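Local coordinates for protein putative Xylose isomerase (Rhodospirillum rubrum, PDB 3QXB) that is probably an isomerase of the xylose isomerase-like TIM-barrel family and binds iron or manganese ions in its barrel, at residues 45-50 / 301-306; 243-248 / 281-286; 256-261 / 285-290. All coordinates share one frame; numbering follows the deposited sequence.

Contact 1 of 3, residues 45-50 / 301-306; sequences DDLGLE and DMIASV
The flat groups where D46 and L47 meet the helix of I303 and V306 are the peptide carbonyls of D46 and L47 and the D46 carboxylate; no aromatic ring takes part. D46 O meets the methylene I303 CG1 at 3.6 Å, and L47 O is pressed by the methyl V306 CG1 at 3.2 Å. D46 CB lies beside I303 CD1, while the carboxylate is engaged by R38 in a salt bridge.

The apolar core is built round L47. With CG held beside the backbone N (chi1 -51°), its methyl CD2 settles on the helix surface, 4.0 Å from I303 N, with M302 CB, I303 CG1 and V306 CG2 around it. A leucine suits this place because its second methyl, CD1, can serve another neighbour: it lies 4.1 Å from CE of the selenomethionine M302, whose chain bends at chi2 and chi3 and crosses L47 obliquely. L49 and V306 instead reach toward each other tip to tip. Lying anti to the backbone N (chi1 180°), V306 CG1 is placed against both L47 O and the L49 side chain, and CG2 beside L47 CD2; L49 CD1 is 4.0 Å from CG1 and from CG2 of V306. Between the two leucines G48 takes positive phi, which glycine adopts easily, and leads the chain out of the helix; its carbonyl is hydrogen-bonded by K310 NZ.

The end of helix 36-46 and the turn after it thus rest against the C-terminal helix 295-310. Strand 22-25 meets both segments: V24 touches L49 and M302, and L22 touches L49.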
loop_
_atom_site.group_PDB
_atom_site.type_symbol
_atom_site.label_atom_id
_atom_site.label_comp_id
_atom_site.label_asym_id
_atom_site.label_seq_id
_atom_site.Cartn_x
_atom_site.Cartn_y
_atom_site.Cartn_z
ATOM N N ASP A 45 13.667 5.306 -23.130
ATOM C CA ASP A 45 13.835 6.544 -23.877
ATOM C C ASP A 45 13.816 7.755 -22.960
ATOM O O ASP A 45 14.632 8.664 -23.103
ATOM C CB ASP A 45 12.752 6.684 -24.961
ATOM C CG ASP A 45 12.808 5.559 -26.012
ATOM O OD1 ASP A 45 13.925 5.079 -26.355
ATOM O OD2 ASP A 45 11.718 5.163 -26.487
ATOM N N ASP A 46 12.885 7.779 -22.019
ATOM C CA ASP A 46 12.786 8.903 -21.108
ATOM C C ASP A 46 13.764 8.854 -19.937
ATOM O O ASP A 46 14.366 9.879 -19.630
ATOM C CB ASP A 46 11.358 9.053 -20.610
ATOM C CG ASP A 46 10.394 9.350 -21.724
ATOM O OD1 ASP A 46 10.829 9.914 -22.733
ATOM O OD2 ASP A 46 9.195 9.034 -21.592
ATOM N N LEU A 47 13.920 7.690 -19.286
ATOM C CA LEU A 47 14.901 7.556 -18.211
ATOM C C LEU A 47 16.278 7.124 -18.713
ATOM O O LEU A 47 17.245 7.315 -17.997
ATOM C CB LEU A 47 14.455 6.562 -17.155
ATOM C CG LEU A 47 13.044 6.776 -16.610
ATOM C CD1 LEU A 47 12.805 5.735 -15.531
ATOM C CD2 LEU A 47 12.882 8.182 -16.118
ATOM N N GLY A 48 16.365 6.554 -19.917
ATOM C CA GLY A 48 17.678 6.147 -20.481
ATOM C C GLY A 48 18.347 5.063 -19.636
ATOM O O GLY A 48 19.527 5.089 -19.433
ATOM N N LEU A 49 17.569 4.099 -19.134
ATOM C CA LEU A 49 18.110 3.027 -18.268
ATOM C C LEU A 49 17.878 1.646 -18.884
ATOM O O LEU A 49 17.099 1.468 -19.820
ATOM C CB LEU A 49 17.452 3.094 -16.877
ATOM C CG LEU A 49 17.830 4.327 -16.061
ATOM C CD1 LEU A 49 16.973 4.426 -14.808
ATOM C CD2 LEU A 49 19.302 4.245 -15.692
ATOM N N GLU A 50 18.572 0.671 -18.344
ATOM C CA GLU A 50 18.570 -0.680 -18.907
ATOM C C GLU A 50 18.150 -1.731 -17.877
ATOM O O GLU A 50 17.366 -2.655 -18.172
ATOM C CB GLU A 50 19.993 -0.919 -19.422
ATOM C CG GLU A 50 20.213 -2.253 -19.980
ATOM C CD GLU A 50 21.636 -2.439 -20.480
ATOM O OE1 GLU A 50 22.425 -1.444 -20.500
ATOM O OE2 GLU A 50 21.915 -3.595 -20.838
ATOM N N ASP A 301 9.934 14.774 -12.983
ATOM C CA ASP A 301 10.826 14.673 -11.827
ATOM C C ASP A 301 11.722 13.456 -11.879
ATOM O O ASP A 301 12.936 13.553 -11.558
ATOM C CB ASP A 301 10.002 14.643 -10.548
ATOM C CG ASP A 301 10.859 14.704 -9.332
ATOM O OD1 ASP A 301 11.311 15.815 -9.005
ATOM O OD2 ASP A 301 11.109 13.650 -8.734
HETATM N N MSE A 302 11.151 12.315 -12.293
HETATM C CA MSE A 302 11.913 11.083 -12.485
HETATM C C MSE A 302 13.047 11.234 -13.490
HETATM O O MSE A 302 14.134 10.746 -13.252
HETATM C CB MSE A 302 11.028 9.935 -12.960
HETATM C CG MSE A 302 10.357 9.175 -11.854
HETATM SE SE MSE A 302 11.452 8.302 -10.577
HETATM C CE MSE A 302 12.522 7.184 -11.729
ATOM N N ILE A 303 12.767 11.889 -14.617
ATOM C CA ILE A 303 13.791 12.184 -15.642
ATOM C C ILE A 303 14.895 13.055 -15.064
ATOM O O ILE A 303 16.093 12.758 -15.268
ATOM C CB ILE A 303 13.178 12.889 -16.871
ATOM C CG1 ILE A 303 12.204 11.970 -17.596
ATOM C CG2 ILE A 303 14.240 13.349 -17.891
ATOM C CD1 ILE A 303 11.327 12.696 -18.587
ATOM N N ALA A 304 14.527 14.113 -14.338
ATOM C CA ALA A 304 15.537 15.011 -13.771
ATOM C C ALA A 304 16.306 14.241 -12.699
ATOM O O ALA A 304 17.488 14.426 -12.541
ATOM C CB ALA A 304 14.916 16.284 -13.209
ATOM N N SER A 305 15.627 13.339 -11.991
ATOM C CA SER A 305 16.288 12.535 -10.960
ATOM C C SER A 305 17.330 11.552 -11.533
ATOM O O SER A 305 18.499 11.488 -11.054
ATOM C CB SER A 305 15.217 11.826 -10.115
ATOM O OG SER A 305 15.813 10.965 -9.171
ATOM N N VAL A 306 16.971 10.852 -12.603
ATOM C CA VAL A 306 17.920 9.974 -13.293
ATOM C C VAL A 306 19.107 10.787 -13.924
ATOM O O VAL A 306 20.270 10.357 -13.878
ATOM C CB VAL A 306 17.222 9.053 -14.337
ATOM C CG1 VAL A 306 18.219 8.178 -15.019
ATOM C CG2 VAL A 306 16.183 8.162 -13.649
#

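Contact 2 of 3, residues 243-248 / 281-286; sequences YHIQQT and QTFFAE. With FE (Fe (III) ion), chain E.
H244 and E286 meet at the iron(III) ion: H244 ND1 binds it at 2.2 Å and E286 OE1 at 2.1 Å. Those two atoms lie close because they share the metal, without a hydrogen bond between them. Over one face of the imidazole stands E286 CD, the ring and carboxylate planes being 55° apart. The glutamate chain, with CG anti to the backbone N and extended beyond, carries OE1 to the ion. E178, D213 and two waters complete the shell. On the far side of the imidazole, NE2 is hydrogen-bonded to Q53 OE1, a second-shell contact which together with the metal bond at ND1 should limit the ring's rotation.

Four backbone hydrogen bonds join the strands. Y243 N reaches T282 O, F284 N reaches Y243 O, and I245 N reaches F284 O; the straightest is E286 N to I245 O (2.9 Å, 172° at the hydrogen), which holds the metal-binding glutamate's own backbone. A CA-H...O contact runs from H244 CA to F284 O at 3.2 Å.

Apolar contacts fill the face carrying Y243, I245, F283 and A285. F283 sends its edge to the face of Y243 in a T-shaped stack, centroids 4.9 Å apart and planes at 73°, with CE1 3.4 Å from Y243 CD1. The branched I245 suits its place by covering two neighbours: CG2 meets F283 CG at 3.7 Å, while CG1 lies over A285, small enough to admit it. F272 and L269 of helix 266-275 cover this face.

Parallel strands 240-245 and 283-285, linked through helix 266-275, form a beta-alpha-beta unit of the TIM barrel, with metal ligands at the strands' C-terminal ends.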
loop_
_atom_site.group_PDB
_atom_site.type_symbol
_atom_site.label_atom_id
_atom_site.label_comp_id
_atom_site.label_asym_id
_atom_site.label_seq_id
_atom_site.Cartn_x
_atom_site.Cartn_y
_atom_site.Cartn_z
ATOM N N TYR A 243 20.762 -3.213 -4.320
ATOM C CA TYR A 243 20.380 -2.094 -3.472
ATOM C C TYR A 243 19.125 -1.383 -3.975
ATOM O O TYR A 243 18.803 -1.438 -5.167
ATOM C CB TYR A 243 21.493 -1.069 -3.444
ATOM C CG TYR A 243 22.822 -1.565 -2.934
ATOM C CD1 TYR A 243 23.677 -2.251 -3.757
ATOM C CD2 TYR A 243 23.250 -1.292 -1.634
ATOM C CE1 TYR A 243 24.912 -2.705 -3.286
ATOM C CE2 TYR A 243 24.475 -1.744 -1.163
ATOM C CZ TYR A 243 25.306 -2.458 -1.998
ATOM O OH TYR A 243 26.570 -2.916 -1.598
ATOM N N HIS A 244 18.439 -0.695 -3.054
ATOM C CA HIS A 244 17.508 0.355 -3.423
ATOM C C HIS A 244 18.186 1.662 -3.053
ATOM O O HIS A 244 18.764 1.793 -1.955
ATOM C CB HIS A 244 16.191 0.272 -2.676
ATOM C CG HIS A 244 15.326 -0.856 -3.116
ATOM N ND1 HIS A 244 14.305 -1.362 -2.336
ATOM C CD2 HIS A 244 15.324 -1.569 -4.265
ATOM C CE1 HIS A 244 13.742 -2.371 -2.982
ATOM N NE2 HIS A 244 14.344 -2.518 -4.150
ATOM N N ILE A 245 18.117 2.616 -3.960
ATOM C CA ILE A 245 18.629 3.946 -3.694
ATOM C C ILE A 245 17.441 4.918 -3.686
ATOM O O ILE A 245 16.504 4.769 -4.444
ATOM C CB ILE A 245 19.749 4.358 -4.686
ATOM C CG1 ILE A 245 19.266 4.404 -6.136
ATOM C CG2 ILE A 245 21.026 3.437 -4.540
ATOM C CD1 ILE A 245 20.314 5.016 -7.105
ATOM N N GLN A 246 17.530 5.930 -2.824
ATOM C CA GLN A 246 16.537 6.993 -2.688
ATOM C C GLN A 246 17.216 8.163 -1.997
ATOM O O GLN A 246 18.302 8.015 -1.425
ATOM C CB GLN A 246 15.374 6.543 -1.815
ATOM C CG GLN A 246 15.843 5.702 -0.600
ATOM C CD GLN A 246 14.899 5.808 0.579
ATOM O OE1 GLN A 246 14.553 6.921 1.015
ATOM N NE2 GLN A 246 14.499 4.666 1.127
ATOM N N GLN A 247 16.578 9.322 -2.065
ATOM C CA GLN A 247 17.033 10.488 -1.350
ATOM C C GLN A 247 16.248 10.538 -0.056
ATOM O O GLN A 247 15.073 10.128 0.011
ATOM C CB GLN A 247 16.885 11.763 -2.209
ATOM C CG GLN A 247 17.452 13.037 -1.663
ATOM C CD GLN A 247 18.936 12.998 -1.322
ATOM O OE1 GLN A 247 19.325 12.366 -0.358
ATOM N NE2 GLN A 247 19.753 13.752 -2.068
ATOM N N THR A 248 16.932 10.968 0.995
ATOM C CA THR A 248 16.335 10.977 2.308
ATOM C C THR A 248 17.065 11.982 3.199
ATOM O O THR A 248 18.202 12.337 2.912
ATOM C CB THR A 248 16.412 9.566 2.934
ATOM O OG1 THR A 248 15.851 9.589 4.242
ATOM C CG2 THR A 248 17.885 9.078 2.989
ATOM N N GLN A 281 25.991 -5.326 -8.614
ATOM C CA GLN A 281 25.001 -5.141 -7.538
ATOM C C GLN A 281 24.186 -3.872 -7.736
ATOM O O GLN A 281 24.430 -2.848 -7.107
ATOM C CB GLN A 281 25.682 -5.156 -6.177
ATOM C CG GLN A 281 26.470 -6.406 -5.942
ATOM C CD GLN A 281 27.923 -6.266 -6.364
ATOM O OE1 GLN A 281 28.258 -5.446 -7.226
ATOM N NE2 GLN A 281 28.787 -7.059 -5.754
ATOM N N THR A 282 23.170 -3.990 -8.592
ATOM C CA THR A 282 22.418 -2.844 -9.138
ATOM C C THR A 282 21.879 -1.909 -8.051
ATOM O O THR A 282 21.331 -2.339 -7.040
ATOM C CB THR A 282 21.260 -3.347 -10.043
ATOM O OG1 THR A 282 21.772 -4.379 -10.894
ATOM C CG2 THR A 282 20.654 -2.204 -10.923
ATOM N N PHE A 283 22.092 -0.622 -8.265
ATOM C CA PHE A 283 21.503 0.422 -7.461
ATOM C C PHE A 283 20.171 0.764 -8.161
ATOM O O PHE A 283 20.136 1.568 -9.128
ATOM C CB PHE A 283 22.391 1.658 -7.469
ATOM C CG PHE A 283 23.565 1.651 -6.513
ATOM C CD1 PHE A 283 24.020 0.517 -5.840
ATOM C CD2 PHE A 283 24.275 2.830 -6.334
ATOM C CE1 PHE A 283 25.139 0.571 -5.006
ATOM C CE2 PHE A 283 25.377 2.898 -5.494
ATOM C CZ PHE A 283 25.821 1.785 -4.824
ATOM N N PHE A 284 19.081 0.143 -7.701
ATOM C CA PHE A 284 17.750 0.430 -8.199
ATOM C C PHE A 284 17.140 1.649 -7.493
ATOM O O PHE A 284 16.939 1.626 -6.275
ATOM C CB PHE A 284 16.797 -0.755 -7.955
ATOM C CG PHE A 284 17.151 -2.025 -8.693
ATOM C CD1 PHE A 284 16.914 -2.163 -10.043
ATOM C CD2 PHE A 284 17.690 -3.094 -8.025
ATOM C CE1 PHE A 284 17.207 -3.369 -10.696
ATOM C CE2 PHE A 284 17.961 -4.296 -8.679
ATOM C CZ PHE A 284 17.713 -4.420 -9.994
ATOM N N ALA A 285 16.808 2.678 -8.263
ATOM C CA ALA A 285 16.119 3.831 -7.733
ATOM C C ALA A 285 14.732 3.379 -7.366
ATOM O O ALA A 285 14.043 2.834 -8.221
ATOM C CB ALA A 285 16.021 4.949 -8.754
ATOM N N GLU A 286 14.363 3.625 -6.113
ATOM C CA GLU A 286 13.056 3.304 -5.572
ATOM C C GLU A 286 12.445 4.570 -4.989
ATOM O O GLU A 286 12.609 4.884 -3.796
ATOM C CB GLU A 286 13.105 2.190 -4.524
ATOM C CG GLU A 286 11.704 1.712 -4.166
ATOM C CD GLU A 286 11.639 0.784 -2.966
ATOM O OE1 GLU A 286 12.499 0.834 -2.097
ATOM O OE2 GLU A 286 10.680 -0.003 -2.904
HETATM FE FE FE E . 13.180 -0.478 -0.603
HETATM O O HOH W 1 11.369 0.224 0.668
HETATM O O HOH W 2 11.523 -1.925 -1.199
#

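Contact 3 of 3, residues 256-261 / 285-290; sequences WSFTQP and AEILYP. With FE (Fe (III) ion), chain E; EDO (1,2-ethanediol), chain K.
I287 meets W256, S257 and F258 where two loops at the C-terminal end of the TIM barrel's strands pack together, the first loop making a type I beta turn from S257 to Q260. The isoleucine is shaped for the job, since its two branches work separately. CG2, opposite the backbone N (chi1 -46° for CG1), presses on S257 CB at 3.4 Å, tighter than usual van der Waals contact. CG1 carries CD1 round by a second bend (chi2 -58°) to W256 O, 3.3 Å away, and to F258 CE2 at 4.0 Å, the two side chains crossing at a slant.

S257 is small enough to fit against the isoleucine. Its chi1 of 92° lies off the staggered positions and turns OG back over the turn, where T259 N gives it a weak hydrogen bond; the stronger partner of OG is D301. Y289 brings its OH, also hydrogen-bonded to D301, near the serine. An ethanediol, probably from the crystallisation liquor, sits among W256, Q260 and Y289. The phenol's closest approach to the first loop is Y289 OH to S257 CB, at 3.7 Å.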
loop_
_atom_site.group_PDB
_atom_site.type_symbol
_atom_site.label_atom_id
_atom_site.label_comp_id
_atom_site.label_asym_id
_atom_site.label_seq_id
_atom_site.Cartn_x
_atom_site.Cartn_y
_atom_site.Cartn_z
ATOM N N TRP A 256 12.524 9.894 -1.382
ATOM C CA TRP A 256 12.541 11.076 -2.203
ATOM C C TRP A 256 13.327 10.797 -3.455
ATOM O O TRP A 256 14.168 9.894 -3.503
ATOM C CB TRP A 256 13.129 12.301 -1.495
ATOM C CG TRP A 256 12.293 12.849 -0.375
ATOM C CD1 TRP A 256 10.929 12.789 -0.244
ATOM C CD2 TRP A 256 12.769 13.550 0.772
ATOM N NE1 TRP A 256 10.541 13.372 0.928
ATOM C CE2 TRP A 256 11.649 13.852 1.573
ATOM C CE3 TRP A 256 14.035 13.927 1.216
ATOM C CZ2 TRP A 256 11.761 14.545 2.793
ATOM C CZ3 TRP A 256 14.147 14.631 2.421
ATOM C CH2 TRP A 256 13.011 14.936 3.186
ATOM N N SER A 257 13.046 11.589 -4.480
ATOM C CA SER A 257 13.844 11.523 -5.691
ATOM C C SER A 257 15.102 12.405 -5.566
ATOM O O SER A 257 15.247 13.170 -4.615
ATOM C CB SER A 257 12.991 11.961 -6.857
ATOM O OG SER A 257 13.139 13.337 -7.056
ATOM N N PHE A 258 16.009 12.291 -6.531
ATOM C CA PHE A 258 17.263 12.997 -6.490
ATOM C C PHE A 258 17.225 14.442 -7.010
ATOM O O PHE A 258 18.261 15.105 -7.137
ATOM C CB PHE A 258 18.360 12.140 -7.127
ATOM C CG PHE A 258 18.605 10.859 -6.377
ATOM C CD1 PHE A 258 19.480 10.822 -5.312
ATOM C CD2 PHE A 258 17.883 9.702 -6.693
ATOM C CE1 PHE A 258 19.683 9.667 -4.618
ATOM C CE2 PHE A 258 18.075 8.558 -6.001
ATOM C CZ PHE A 258 18.959 8.524 -4.964
ATOM N N THR A 259 16.030 14.964 -7.258
ATOM C CA THR A 259 15.868 16.421 -7.336
ATOM C C THR A 259 15.681 17.067 -5.931
ATOM O O THR A 259 15.675 18.299 -5.813
ATOM C CB THR A 259 14.690 16.812 -8.230
ATOM O OG1 THR A 259 13.471 16.421 -7.581
ATOM C CG2 THR A 259 14.799 16.137 -9.633
ATOM N N GLN A 260 15.508 16.247 -4.891
ATOM C CA GLN A 260 15.292 16.726 -3.532
ATOM C C GLN A 260 16.593 16.803 -2.699
ATOM O O GLN A 260 17.506 15.991 -2.892
ATOM C CB GLN A 260 14.312 15.815 -2.812
ATOM C CG GLN A 260 12.937 15.774 -3.439
ATOM C CD GLN A 260 12.381 17.158 -3.641
ATOM O OE1 GLN A 260 12.300 17.638 -4.766
ATOM N NE2 GLN A 260 12.039 17.828 -2.547
ATOM N N PRO A 261 16.679 17.787 -1.781
ATOM C CA PRO A 261 17.818 17.828 -0.877
ATOM C C PRO A 261 17.770 16.688 0.140
ATOM O O PRO A 261 16.703 16.206 0.498
ATOM C CB PRO A 261 17.713 19.207 -0.188
ATOM C CG PRO A 261 16.522 19.856 -0.693
ATOM C CD PRO A 261 15.805 18.962 -1.654
ATOM N N ALA A 285 16.808 2.678 -8.263
ATOM C CA ALA A 285 16.119 3.831 -7.733
ATOM C C ALA A 285 14.732 3.379 -7.366
ATOM O O ALA A 285 14.043 2.834 -8.221
ATOM C CB ALA A 285 16.021 4.949 -8.754
ATOM N N GLU A 286 14.363 3.625 -6.113
ATOM C CA GLU A 286 13.056 3.304 -5.572
ATOM C C GLU A 286 12.445 4.570 -4.989
ATOM O O GLU A 286 12.609 4.884 -3.796
ATOM C CB GLU A 286 13.105 2.190 -4.524
ATOM C CG GLU A 286 11.704 1.712 -4.166
ATOM C CD GLU A 286 11.639 0.784 -2.966
ATOM O OE1 GLU A 286 12.499 0.834 -2.097
ATOM O OE2 GLU A 286 10.680 -0.003 -2.904
ATOM N N ILE A 287 11.739 5.274 -5.871
ATOM C CA ILE A 287 11.246 6.616 -5.612
ATOM C C ILE A 287 9.735 6.506 -5.530
ATOM O O ILE A 287 9.091 5.926 -6.420
ATOM C CB ILE A 287 11.663 7.658 -6.711
ATOM C CG1 ILE A 287 13.160 7.541 -7.078
ATOM C CG2 ILE A 287 11.266 9.088 -6.254
ATOM C CD1 ILE A 287 14.120 7.728 -5.932
ATOM N N LEU A 288 9.181 7.034 -4.448
ATOM C CA LEU A 288 7.753 6.965 -4.217
ATOM C C LEU A 288 7.124 8.372 -4.340
ATOM O O LEU A 288 7.673 9.386 -3.867
ATOM C CB LEU A 288 7.474 6.324 -2.858
ATOM C CG LEU A 288 7.831 4.824 -2.733
ATOM C CD1 LEU A 288 7.617 4.401 -1.284
ATOM C CD2 LEU A 288 7.035 3.919 -3.703
ATOM N N TYR A 289 6.016 8.430 -5.056
ATOM C CA TYR A 289 5.345 9.677 -5.307
ATOM C C TYR A 289 3.952 9.558 -4.742
ATOM O O TYR A 289 3.310 8.488 -4.839
ATOM C CB TYR A 289 5.281 9.946 -6.804
ATOM C CG TYR A 289 6.587 10.326 -7.419
ATOM C CD1 TYR A 289 7.419 9.367 -8.005
ATOM C CD2 TYR A 289 7.001 11.658 -7.441
ATOM C CE1 TYR A 289 8.639 9.716 -8.572
ATOM C CE2 TYR A 289 8.216 12.010 -8.002
ATOM C CZ TYR A 289 9.035 11.018 -8.573
ATOM O OH TYR A 289 10.230 11.321 -9.180
ATOM N N PRO A 290 3.459 10.645 -4.141
ATOM C CA PRO A 290 2.056 10.623 -3.701
ATOM C C PRO A 290 1.125 10.218 -4.867
ATOM O O PRO A 290 1.383 10.598 -5.986
ATOM C CB PRO A 290 1.793 12.082 -3.319
ATOM C CG PRO A 290 3.165 12.722 -3.154
ATOM C CD PRO A 290 4.026 12.007 -4.138
HETATM FE FE FE E . 13.180 -0.478 -0.603
HETATM C C1 EDO K . 8.803 12.652 -4.505
HETATM O O1 EDO K . 7.756 12.685 -3.567
HETATM C C2 EDO K . 9.919 13.365 -3.788
HETATM O O2 EDO K . 11.088 13.058 -4.485
HETATM O O HOH W 1 11.369 0.224 0.668
HETATM O O HOH W 2 11.523 -1.925 -1.199
#

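From the N terminus, the chain passes the end of helix 36-46, which meets helix 295-310 near the C terminus, so contact 1 closes a loop of 250 residues, almost the whole barrel. Contacts 2 and 3 both nest inside it. Contact 2 opens at strand 240-245, contact 3 at the loop that follows, and both end on the same run of chain, sharing A285 and E286; the backbone of Q247 hydrogen-bonds that of W256 between them. D301, in contact 1, is the probable hydrogen-bond partner of two hydroxyls of contact 3. Together they tie the last two strands and their loops to the C-terminal helix, and that helix to the end of helix 36-46.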